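Local coordinates for Anapc5 protein (Xenopus laevis, PDB 5BPZ) that is a subunit (Apc5) of the anaphase-promoting complex, the large ubiquitin ligase that drives cells through mitosis, and is represented here by its N-terminal domain, at residues I35-L40 against G131-H136; D105-F110 against S147-L152. All blocks are in the same frame, centred on the assembly; numbering follows the deposited sequence.

Contacts 1 and 2 are linked parts of one all-helical domain, and together they illustrate how such domains hold together by burying apolar side chains between helices. Contact 1 is the more central, its centre about 6 Å from the centre of the chain, whereas contact 2 is buried farther out, its centre about 13 Å from that point. Each joins a different pair of helices: 32-46 with 129-142, and 103-114 with 146-164. The contact centres are about 14 Å apart, and they meet directly where Leu38 packs on Phe109 and Phe110 and Ile35 touches Leu152. Branched aliphatic groups and a phenyl ring make contact 1; in contact 2 a thioether reaches across, with a carboxylate at the margin.

Contact 1. Residues I35-L40 against G131-H136; sequences ISVLVL and GLFLRH
Leu38 and Phe133 bury the most surface where helix 32-46 crosses helix 129-142, each giving up nearly 60 Å² of the 171 Å² hidden between residues 35-40 and 131-136. The local axes pass 11.3 Å apart at an angle of 129°, somewhat nearer to perpendicular than to antiparallel, and at that separation the side chains make the contact.

Phe133 does so with its ring. With CG anti to the backbone N (chi1 -174°), the phenyl is carried toward the other helix, where its rim atom CE2 is met by two side chains. Leu38 CD2 comes within 3.7 Å of Phe133 CE2, and Val37 CG1 lies 3.8 Å from the same CE2; this valine methyl is also near Phe133 CZ. The Val37 side chain runs at about a right angle to that of Phe133, and the consecutive residues Val37 and Leu38 both touch the one ring.

Leu38 makes a second contact with the same methyl: its CD2 is 3.8 Å from Leu134 CD2. These two leucines pass in opposite directions, each reaching the other through the end of its chain, and their CA atoms, 7.4 Å apart, are the nearest CA pair across the segments. Leu66 of helix 52-67 touches both Val37 and Phe133, while Phe109, Phe110 and Leu113 of helix 103-114 pack against Leu38, which ties four helices into one interior.

No hydrogen bond links the two segments, and all four side chains that meet are buried and wholly hydrocarbon. Cohesion here therefore rests on dispersion and the exclusion of water, with specificity coming from the fit of shapes.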
ATOM      1  N   ILE A  35       1.139   1.990   3.904  1.00 34.18           N
ATOM      2  CA  ILE A  35      -0.233   1.855   3.378  1.00 33.67           C
ATOM      3  C   ILE A  35      -0.159   1.613   1.867  1.00 34.76           C
ATOM      4  O   ILE A  35      -0.822   0.715   1.339  1.00 34.79           O
ATOM      5  CB  ILE A  35      -1.082   3.111   3.735  1.00 36.90           C
ATOM      6  CG1 ILE A  35      -1.388   3.156   5.257  1.00 38.36           C
ATOM      7  CG2 ILE A  35      -2.377   3.165   2.916  1.00 37.31           C
ATOM      8  CD1 ILE A  35      -1.938   4.563   5.791  1.00 39.15           C
ATOM      9  N   SER A  36       0.696   2.387   1.193  1.00 29.31           N
ATOM     10  CA  SER A  36       0.943   2.303  -0.245  1.00 27.89           C
ATOM     11  C   SER A  36       1.516   0.931  -0.640  1.00 31.68           C
ATOM     12  O   SER A  36       1.164   0.386  -1.685  1.00 30.65           O
ATOM     13  CB  SER A  36       1.854   3.447  -0.667  1.00 28.86           C
ATOM     14  OG  SER A  36       1.260   4.681  -0.294  1.00 33.80           O
ATOM     15  N   VAL A  37       2.341   0.347   0.235  1.00 30.60           N
ATOM     16  CA  VAL A  37       2.908  -0.994   0.049  1.00 30.27           C
ATOM     17  C   VAL A  37       1.788  -2.050   0.195  1.00 34.74           C
ATOM     18  O   VAL A  37       1.721  -2.984  -0.604  1.00 33.76           O
ATOM     19  CB  VAL A  37       4.127  -1.251   0.964  1.00 34.04           C
ATOM     20  CG1 VAL A  37       4.592  -2.702   0.868  1.00 33.62           C
ATOM     21  CG2 VAL A  37       5.273  -0.306   0.599  1.00 34.00           C
ATOM     22  N   LEU A  38       0.878  -1.851   1.164  1.00 31.83           N
ATOM     23  CA  LEU A  38      -0.286  -2.718   1.364  1.00 32.23           C
ATOM     24  C   LEU A  38      -1.182  -2.671   0.128  1.00 35.85           C
ATOM     25  O   LEU A  38      -1.612  -3.718  -0.332  1.00 36.85           O
ATOM     26  CB  LEU A  38      -1.080  -2.326   2.630  1.00 33.32           C
ATOM     27  CG  LEU A  38      -0.382  -2.530   3.978  1.00 38.96           C
ATOM     28  CD1 LEU A  38      -1.179  -1.882   5.092  1.00 40.78           C
ATOM     29  CD2 LEU A  38      -0.146  -4.034   4.289  1.00 39.93           C
ATOM     30  N   VAL A  39      -1.419  -1.459  -0.433  1.00 33.39           N
ATOM     31  CA  VAL A  39      -2.197  -1.214  -1.664  1.00 32.40           C
ATOM     32  C   VAL A  39      -1.512  -1.988  -2.813  1.00 35.62           C
ATOM     33  O   VAL A  39      -2.188  -2.678  -3.578  1.00 35.65           O
ATOM     34  CB  VAL A  39      -2.309   0.310  -1.978  1.00 35.58           C
ATOM     35  CG1 VAL A  39      -2.774   0.561  -3.412  1.00 34.85           C
ATOM     36  CG2 VAL A  39      -3.228   1.020  -0.980  1.00 36.28           C
ATOM     37  N   LEU A  40      -0.172  -1.885  -2.908  1.00 30.49           N
ATOM     38  CA  LEU A  40       0.600  -2.600  -3.911  1.00 30.13           C
ATOM     39  C   LEU A  40       0.444  -4.122  -3.763  1.00 33.79           C
ATOM     40  O   LEU A  40       0.209  -4.806  -4.763  1.00 31.58           O
ATOM     41  CB  LEU A  40       2.071  -2.177  -3.880  1.00 30.30           C
ATOM     42  CG  LEU A  40       3.061  -3.028  -4.679  1.00 34.61           C
ATOM     43  CD1 LEU A  40       2.785  -2.955  -6.175  1.00 34.72           C
ATOM     44  CD2 LEU A  40       4.469  -2.617  -4.379  1.00 34.81           C
ATOM     45  N   GLY A 131       3.269 -12.139   4.668  1.00 55.30           N
ATOM     46  CA  GLY A 131       2.380 -12.573   5.741  1.00 54.79           C
ATOM     47  C   GLY A 131       2.642 -11.871   7.055  1.00 56.14           C
ATOM     48  O   GLY A 131       1.705 -11.373   7.680  1.00 55.51           O
ATOM     49  N   LEU A 132       3.924 -11.783   7.452  1.00 52.69           N
ATOM     50  CA  LEU A 132       4.350 -11.093   8.671  1.00 52.57           C
ATOM     51  C   LEU A 132       4.128  -9.594   8.550  1.00 55.01           C
ATOM     52  O   LEU A 132       3.716  -8.966   9.528  1.00 55.98           O
ATOM     53  CB  LEU A 132       5.808 -11.404   9.035  1.00 54.25           C
ATOM     54  CG  LEU A 132       6.044 -12.754   9.698  1.00 61.37           C
ATOM     55  CD1 LEU A 132       7.456 -13.245   9.451  1.00 63.75           C
ATOM     56  CD2 LEU A 132       5.733 -12.707  11.195  1.00 64.09           C
ATOM     57  N   PHE A 133       4.340  -9.033   7.343  1.00 49.33           N
ATOM     58  CA  PHE A 133       4.122  -7.615   7.054  1.00 46.82           C
ATOM     59  C   PHE A 133       2.632  -7.262   7.150  1.00 48.68           C
ATOM     60  O   PHE A 133       2.294  -6.236   7.735  1.00 47.03           O
ATOM     61  CB  PHE A 133       4.698  -7.224   5.676  1.00 47.79           C
ATOM     62  CG  PHE A 133       4.634  -5.744   5.361  1.00 47.39           C
ATOM     63  CD1 PHE A 133       5.599  -4.870   5.847  1.00 50.00           C
ATOM     64  CD2 PHE A 133       3.597  -5.222   4.594  1.00 47.81           C
ATOM     65  CE1 PHE A 133       5.528  -3.500   5.577  1.00 49.21           C
ATOM     66  CE2 PHE A 133       3.526  -3.851   4.323  1.00 49.23           C
ATOM     67  CZ  PHE A 133       4.492  -3.000   4.814  1.00 47.25           C
ATOM     68  N   LEU A 134       1.751  -8.107   6.574  1.00 45.82           N
ATOM     69  CA  LEU A 134       0.301  -7.904   6.602  1.00 46.14           C
ATOM     70  C   LEU A 134      -0.189  -7.954   8.042  1.00 52.02           C
ATOM     71  O   LEU A 134      -0.904  -7.052   8.470  1.00 51.70           O
ATOM     72  CB  LEU A 134      -0.434  -8.947   5.737  1.00 47.33           C
ATOM     73  CG  LEU A 134      -0.332  -8.788   4.210  1.00 51.64           C
ATOM     74  CD1 LEU A 134      -0.756 -10.051   3.514  1.00 53.84           C
ATOM     75  CD2 LEU A 134      -1.184  -7.628   3.700  1.00 53.55           C
ATOM     76  N   ARG A 135       0.282  -8.961   8.804  1.00 50.30           N
ATOM     77  CA  ARG A 135      -0.005  -9.182  10.217  1.00 50.83           C
ATOM     78  C   ARG A 135       0.425  -7.974  11.064  1.00 53.66           C
ATOM     79  O   ARG A 135      -0.415  -7.380  11.741  1.00 53.22           O
ATOM     80  CB  ARG A 135       0.700 -10.468  10.697  1.00 51.78           C
ATOM     81  CG  ARG A 135       0.277 -10.894  12.092  1.00 65.49           C
ATOM     82  CD  ARG A 135       1.245 -11.855  12.751  1.00 68.33           C
ATOM     83  NE  ARG A 135       1.091 -11.822  14.207  1.00 74.36           N
ATOM     84  CZ  ARG A 135       0.211 -12.547  14.890  1.00 87.05           C
ATOM     85  NH1 ARG A 135      -0.604 -13.385  14.258  1.00 68.97           N
ATOM     86  NH2 ARG A 135       0.135 -12.438  16.211  1.00 75.23           N
ATOM     87  N   HIS A 136       1.719  -7.600  11.003  1.00 51.14           N
ATOM     88  CA  HIS A 136       2.272  -6.476  11.764  1.00 52.45           C
ATOM     89  C   HIS A 136       1.660  -5.127  11.402  1.00 53.01           C
ATOM     90  O   HIS A 136       1.576  -4.274  12.287  1.00 54.28           O
ATOM     91  CB  HIS A 136       3.806  -6.428  11.692  1.00 54.78           C
ATOM     92  CG  HIS A 136       4.470  -7.585  12.380  1.00 60.71           C
ATOM     93  ND1 HIS A 136       5.415  -8.363  11.735  1.00 63.20           N
ATOM     94  CD2 HIS A 136       4.288  -8.069  13.632  1.00 65.01           C
ATOM     95  CE1 HIS A 136       5.785  -9.283  12.612  1.00 64.86           C
ATOM     96  NE2 HIS A 136       5.130  -9.150  13.766  1.00 66.19           N
TER

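Contact 2. Residues D105-F110 against S147-L152; sequences DMEQFF and SQVYKL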
ATOM      1  N   ASP A 105     -12.714   5.732   4.164  1.00 70.33           N
ATOM      2  CA  ASP A 105     -12.125   5.071   2.999  1.00 65.65           C
ATOM      3  C   ASP A 105     -10.807   4.380   3.325  1.00 63.16           C
ATOM      4  O   ASP A 105     -10.521   3.330   2.750  1.00 60.15           O
ATOM      5  CB  ASP A 105     -12.000   6.040   1.815  1.00 66.55           C
ATOM      6  CG  ASP A 105     -13.349   6.502   1.293  1.00 83.09           C
ATOM      7  OD1 ASP A 105     -14.172   5.635   0.915  1.00 85.04           O
ATOM      8  OD2 ASP A 105     -13.590   7.724   1.278  1.00 92.72           O
ATOM      9  N   MET A 106     -10.027   4.946   4.276  1.00 57.97           N
ATOM     10  CA  MET A 106      -8.776   4.353   4.745  1.00 53.89           C
ATOM     11  C   MET A 106      -9.104   3.162   5.654  1.00 59.44           C
ATOM     12  O   MET A 106      -8.496   2.108   5.503  1.00 56.96           O
ATOM     13  CB  MET A 106      -7.900   5.392   5.470  1.00 55.35           C
ATOM     14  CG  MET A 106      -6.492   4.885   5.782  1.00 55.10           C
ATOM     15  SD  MET A 106      -5.480   5.977   6.812  1.00 59.26           S
ATOM     16  CE  MET A 106      -6.410   5.894   8.402  1.00 61.76           C
ATOM     17  N   GLU A 107     -10.100   3.323   6.559  1.00 61.30           N
ATOM     18  CA  GLU A 107     -10.585   2.292   7.493  1.00 64.08           C
ATOM     19  C   GLU A 107     -11.170   1.092   6.734  1.00 68.32           C
ATOM     20  O   GLU A 107     -10.947  -0.053   7.136  1.00 68.91           O
ATOM     21  CB  GLU A 107     -11.644   2.871   8.453  1.00 71.27           C
ATOM     22  CG  GLU A 107     -11.193   4.099   9.229  1.00 79.50           C
ATOM     23  CD  GLU A 107     -12.231   4.682  10.167  1.00101.13           C
ATOM     24  OE1 GLU A 107     -13.331   5.048   9.693  1.00 94.29           O
ATOM     25  OE2 GLU A 107     -11.928   4.809  11.376  1.00 97.51           O
ATOM     26  N   GLN A 108     -11.911   1.361   5.639  1.00 64.70           N
ATOM     27  CA  GLN A 108     -12.517   0.347   4.775  1.00 65.02           C
ATOM     28  C   GLN A 108     -11.437  -0.432   4.015  1.00 64.46           C
ATOM     29  O   GLN A 108     -11.620  -1.620   3.768  1.00 65.14           O
ATOM     30  CB  GLN A 108     -13.517   0.986   3.805  1.00 68.63           C
ATOM     31  CG  GLN A 108     -14.448  -0.009   3.113  1.00 94.30           C
ATOM     32  CD  GLN A 108     -15.322   0.643   2.070  1.00124.37           C
ATOM     33  OE1 GLN A 108     -15.072   1.769   1.616  1.00121.06           O
ATOM     34  NE2 GLN A 108     -16.365  -0.061   1.654  1.00121.73           N
ATOM     35  N   PHE A 109     -10.320   0.231   3.649  1.00 56.75           N
ATOM     36  CA  PHE A 109      -9.201  -0.437   2.974  1.00 51.05           C
ATOM     37  C   PHE A 109      -8.583  -1.479   3.916  1.00 54.96           C
ATOM     38  O   PHE A 109      -8.293  -2.595   3.484  1.00 52.00           O
ATOM     39  CB  PHE A 109      -8.129   0.561   2.474  1.00 48.09           C
ATOM     40  CG  PHE A 109      -6.827  -0.114   2.071  1.00 45.34           C
ATOM     41  CD1 PHE A 109      -6.753  -0.890   0.918  1.00 46.53           C
ATOM     42  CD2 PHE A 109      -5.703  -0.036   2.887  1.00 45.71           C
ATOM     43  CE1 PHE A 109      -5.571  -1.553   0.575  1.00 44.77           C
ATOM     44  CE2 PHE A 109      -4.518  -0.696   2.538  1.00 45.66           C
ATOM     45  CZ  PHE A 109      -4.462  -1.452   1.385  1.00 42.79           C
ATOM     46  N   PHE A 110      -8.382  -1.099   5.192  1.00 54.79           N
ATOM     47  CA  PHE A 110      -7.821  -1.964   6.228  1.00 55.83           C
ATOM     48  C   PHE A 110      -8.717  -3.164   6.533  1.00 63.73           C
ATOM     49  O   PHE A 110      -8.193  -4.269   6.694  1.00 62.61           O
ATOM     50  CB  PHE A 110      -7.480  -1.163   7.497  1.00 59.01           C
ATOM     51  CG  PHE A 110      -6.119  -0.507   7.437  1.00 56.70           C
ATOM     52  CD1 PHE A 110      -4.967  -1.229   7.722  1.00 57.38           C
ATOM     53  CD2 PHE A 110      -5.989   0.830   7.079  1.00 57.61           C
ATOM     54  CE1 PHE A 110      -3.707  -0.626   7.652  1.00 55.71           C
ATOM     55  CE2 PHE A 110      -4.730   1.436   7.019  1.00 57.15           C
ATOM     56  CZ  PHE A 110      -3.598   0.703   7.299  1.00 53.83           C
ATOM     57  N   SER A 147      -6.993   9.450  17.669  1.00 85.30           N
ATOM     58  CA  SER A 147      -6.129  10.603  17.379  1.00 83.75           C
ATOM     59  C   SER A 147      -5.067  10.183  16.363  1.00 80.58           C
ATOM     60  O   SER A 147      -4.932  10.829  15.328  1.00 77.02           O
ATOM     61  CB  SER A 147      -5.446  11.088  18.657  1.00 90.76           C
ATOM     62  OG  SER A 147      -4.381  11.985  18.386  1.00 97.90           O
ATOM     63  N   GLN A 148      -4.360   9.065  16.651  1.00 75.14           N
ATOM     64  CA  GLN A 148      -3.302   8.498  15.820  1.00 69.70           C
ATOM     65  C   GLN A 148      -3.808   8.056  14.439  1.00 70.13           C
ATOM     66  O   GLN A 148      -3.097   8.256  13.445  1.00 65.39           O
ATOM     67  CB  GLN A 148      -2.580   7.364  16.559  1.00 71.12           C
ATOM     68  CG  GLN A 148      -1.723   7.825  17.742  1.00 80.78           C
ATOM     69  CD  GLN A 148      -0.890   6.705  18.330  1.00 94.72           C
ATOM     70  OE1 GLN A 148      -1.403   5.710  18.853  1.00 82.85           O
ATOM     71  NE2 GLN A 148       0.425   6.854  18.280  1.00 91.58           N
ATOM     72  N   VAL A 149      -5.049   7.504  14.371  1.00 68.31           N
ATOM     73  CA  VAL A 149      -5.689   7.077  13.114  1.00 64.84           C
ATOM     74  C   VAL A 149      -6.050   8.295  12.260  1.00 66.89           C
ATOM     75  O   VAL A 149      -5.808   8.283  11.049  1.00 62.28           O
ATOM     76  CB  VAL A 149      -6.877   6.098  13.346  1.00 70.77           C
ATOM     77  CG1 VAL A 149      -7.929   6.181  12.240  1.00 69.86           C
ATOM     78  CG2 VAL A 149      -6.376   4.672  13.479  1.00 69.14           C
ATOM     79  N   TYR A 150      -6.604   9.351  12.897  1.00 67.85           N
ATOM     80  CA  TYR A 150      -6.966  10.597  12.215  1.00 67.48           C
ATOM     81  C   TYR A 150      -5.705  11.266  11.655  1.00 66.97           C
ATOM     82  O   TYR A 150      -5.707  11.675  10.493  1.00 62.92           O
ATOM     83  CB  TYR A 150      -7.750  11.548  13.141  1.00 75.24           C
ATOM     84  CG  TYR A 150      -8.380  12.712  12.400  1.00 79.12           C
ATOM     85  CD1 TYR A 150      -9.624  12.584  11.789  1.00 82.58           C
ATOM     86  CD2 TYR A 150      -7.714  13.929  12.275  1.00 80.17           C
ATOM     87  CE1 TYR A 150     -10.199  13.643  11.085  1.00 85.38           C
ATOM     88  CE2 TYR A 150      -8.276  14.994  11.571  1.00 81.96           C
ATOM     89  CZ  TYR A 150      -9.521  14.848  10.979  1.00 92.27           C
ATOM     90  OH  TYR A 150     -10.088  15.894  10.290  1.00 97.16           O
ATOM     91  N   LYS A 151      -4.617  11.328  12.463  1.00 64.92           N
ATOM     92  CA  LYS A 151      -3.330  11.905  12.043  1.00 62.96           C
ATOM     93  C   LYS A 151      -2.668  11.047  10.954  1.00 62.29           C
ATOM     94  O   LYS A 151      -1.879  11.568  10.166  1.00 60.81           O
ATOM     95  CB  LYS A 151      -2.366  12.131  13.236  1.00 68.49           C
ATOM     96  CG  LYS A 151      -2.881  13.046  14.357  1.00 81.00           C
ATOM     97  CD  LYS A 151      -3.068  14.500  13.939  1.00 97.49           C
ATOM     98  CE  LYS A 151      -3.896  15.262  14.944  1.00114.64           C
ATOM     99  NZ  LYS A 151      -4.233  16.623  14.455  1.00123.79           N
ATOM    100  N   LEU A 152      -3.024   9.745  10.882  1.00 55.37           N
ATOM    101  CA  LEU A 152      -2.519   8.847   9.844  1.00 50.45           C
ATOM    102  C   LEU A 152      -3.195   9.155   8.505  1.00 51.93           C
ATOM    103  O   LEU A 152      -2.514   9.211   7.475  1.00 47.89           O
ATOM    104  CB  LEU A 152      -2.692   7.371  10.237  1.00 49.52           C
ATOM    105  CG  LEU A 152      -2.273   6.317   9.201  1.00 50.06           C
ATOM    106  CD1 LEU A 152      -0.773   6.395   8.884  1.00 48.26           C
ATOM    107  CD2 LEU A 152      -2.692   4.930   9.649  1.00 48.40           C
TER
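Met106 reaches across to Leu152 and Val149 in a helix-helix packing of the all-helical Apc5 N-terminal domain, joining helices 103-114 and 146-164 where the local axes of residues 105-110 and 147-152 lie at 103°.

The apolar contacts come first. Met106 buries 66 Å², more than any other residue here, and extends with CG anti to the backbone N (chi1 -171°) before bending at chi3 (67°). Its sulfur meets Leu152 crosswise, SD lying 4.0 Å from Leu152 CG, with the two side chains at about a right angle. Beyond the bend, Met106 CE touches Leu152 CD2 at 4.0 Å and Val149 CG1 at 4.1 Å. Replacing Met106 by alanine removes both sulfur and methyl, and would probably leave Leu152 and Val149 facing a gap between the helices. The same methionine touches Met98 of helix 85-99, and Leu152 packs on Ile35, so the contact continues into the domain interior.

The polar groups play a looser part, with no hydrogen bond between the segments. Glu107, partly exposed at the margin, brings its carboxylate beside the valine, OE2 being 4.3 Å from Val149 CG1. Tyr141 of helix 129-142 touches both Glu107 and Val149, bridging the two helices from a third. The closest approach of all is made to the backbone: the terminal methyl CE of Met106 sits 3.6 Å from the carbonyl O of Val149.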